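Local structure of DUF2020 domain-containing protein (3V7B) at residues A[107-110]-A[115-118]. The protein is of unknown function, a corynebacterial protein of the DUF2020 family, which is grouped with the Mog1p/PsbP-like proteins. Residues are numbered along the deposited sequence; the frame is centred on the assembly and turned at random.
Sequences GRAG and AVYA
G107 and A118 form a hydrogen-bonded pair in an antiparallel beta hairpin. G107 N donates to A118 O at 2.8 Å, and A118 N returns a bond to G107 O at 2.9 Å. The second such pair is A109 with V116. V116 N to A109 O is 2.9 Å, while A109 N to V116 O is longer at 3.2 Å. R108 CA also makes a CA-H...O contact with V116 O, at 3.2 Å. On the face of A109, V116 and A118, the methyl A109 CB lies 4.2 Å from V116 CG1.

R108 and Y117 form a non-hydrogen-bonded pair, and their side chains rise side by side from the other face. R108 CB meets Y117 CD1 obliquely at 3.6 Å, and R108 CD runs past Y117 CE1 at 4.0 Å. With chi1 at 54°, R108 CG turns in over the backbone, and the extended chain beyond it takes CD alongside the ring. It then carries the guanidinium away from the ring, with the guanidinium plane perpendicular to that of the ring. There R108 NH1 forms a salt bridge with E139, and R108 NE hydrogen-bonds to P97 O. Y117 OH hydrogen-bonds to E100 O.

Helix 135-149 packs on the Y117 face through A138, E139 and A142. Strand 96-98 flanks strand 105-111, and strand 124-130 flanks strand 114-121, where V127 touches V116 and A118.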
ATOM      1  N   GLY A 107      -1.860  -5.113 -10.785  1.00 12.31           N
ATOM      2  CA  GLY A 107      -1.329  -6.506 -10.595  1.00 13.20           C
ATOM      3  C   GLY A 107      -1.225  -6.925  -9.135  1.00 13.89           C
ATOM      4  O   GLY A 107      -1.264  -6.091  -8.212  1.00 13.40           O
ATOM      5  N   ARG A 108      -1.039  -8.221  -8.926  1.00 14.68           N
ATOM      6  CA  ARG A 108      -1.003  -8.798  -7.613  1.00 16.10           C
ATOM      7  C   ARG A 108      -0.180 -10.092  -7.705  1.00 17.41           C
ATOM      8  O   ARG A 108      -0.089 -10.704  -8.785  1.00 18.31           O
ATOM      9  CB  ARG A 108      -2.419  -9.091  -7.073  1.00 18.26           C
ATOM     10  CG  ARG A 108      -3.272  -9.949  -7.978  1.00 21.34           C
ATOM     11  CD  ARG A 108      -4.565 -10.409  -7.347  1.00 25.55           C
ATOM     12  NE  ARG A 108      -5.343 -11.164  -8.346  1.00 29.74           N
ATOM     13  CZ  ARG A 108      -6.426 -11.903  -8.074  1.00 35.76           C
ATOM     14  NH1 ARG A 108      -6.896 -11.962  -6.827  1.00 36.29           N
ATOM     15  NH2 ARG A 108      -7.056 -12.572  -9.058  1.00 36.28           N
ATOM     16  N   ALA A 109       0.435 -10.467  -6.597  1.00 17.68           N
ATOM     17  CA  ALA A 109       1.326 -11.621  -6.521  1.00 19.41           C
ATOM     18  C   ALA A 109       1.538 -11.902  -5.026  1.00 22.19           C
ATOM     19  O   ALA A 109       1.593 -10.935  -4.189  1.00 18.25           O
ATOM     20  CB  ALA A 109       2.676 -11.332  -7.171  1.00 20.12           C
ATOM     21  N   GLY A 110       1.591 -13.192  -4.676  1.00 21.77           N
ATOM     22  CA  GLY A 110       1.888 -13.597  -3.319  1.00 23.77           C
ATOM     23  C   GLY A 110       2.943 -14.699  -3.403  1.00 27.34           C
ATOM     24  O   GLY A 110       2.707 -15.673  -4.079  1.00 31.78           O
ATOM     25  N   ALA A 115       3.830 -10.234  -0.456  1.00 19.20           N
ATOM     26  CA  ALA A 115       2.758 -10.116  -1.395  1.00 16.80           C
ATOM     27  C   ALA A 115       2.684  -8.659  -1.784  1.00 16.12           C
ATOM     28  O   ALA A 115       3.049  -7.818  -0.999  1.00 14.68           O
ATOM     29  CB  ALA A 115       1.429 -10.565  -0.775  1.00 17.68           C
ATOM     30  N   VAL A 116       2.090  -8.402  -2.929  1.00 14.82           N
ATOM     31  CA  VAL A 116       1.802  -7.043  -3.388  1.00 14.65           C
ATOM     32  C   VAL A 116       0.441  -6.983  -4.078  1.00 14.53           C
ATOM     33  O   VAL A 116      -0.042  -7.958  -4.670  1.00 14.75           O
ATOM     34  CB  VAL A 116       2.910  -6.517  -4.345  1.00 14.54           C
ATOM     35  CG1 VAL A 116       2.953  -7.381  -5.639  1.00 16.29           C
ATOM     36  CG2 VAL A 116       2.813  -4.970  -4.561  1.00 15.19           C
ATOM     37  N   TYR A 117      -0.182  -5.814  -4.009  1.00 14.42           N
ATOM     38  CA  TYR A 117      -1.406  -5.581  -4.682  1.00 14.26           C
ATOM     39  C   TYR A 117      -1.357  -4.121  -5.064  1.00 14.13           C
ATOM     40  O   TYR A 117      -1.265  -3.207  -4.189  1.00 13.18           O
ATOM     41  CB  TYR A 117      -2.647  -5.907  -3.809  1.00 16.39           C
ATOM     42  CG  TYR A 117      -3.990  -5.797  -4.562  1.00 16.19           C
ATOM     43  CD1 TYR A 117      -4.599  -6.960  -5.103  1.00 17.86           C
ATOM     44  CD2 TYR A 117      -4.670  -4.589  -4.700  1.00 15.48           C
ATOM     45  CE1 TYR A 117      -5.790  -6.905  -5.782  1.00 16.59           C
ATOM     46  CE2 TYR A 117      -5.878  -4.526  -5.384  1.00 15.49           C
ATOM     47  CZ  TYR A 117      -6.447  -5.709  -5.908  1.00 16.68           C
ATOM     48  OH  TYR A 117      -7.640  -5.725  -6.588  1.00 17.44           O
ATOM     49  N   ALA A 118      -1.360  -3.879  -6.365  1.00 13.15           N
ATOM     50  CA  ALA A 118      -1.134  -2.534  -6.915  1.00 12.95           C
ATOM     51  C   ALA A 118      -2.077  -2.217  -8.039  1.00 12.48           C
ATOM     52  O   ALA A 118      -2.162  -2.918  -9.033  1.00 12.57           O
ATOM     53  CB  ALA A 118       0.308  -2.366  -7.367  1.00 13.40           C
TER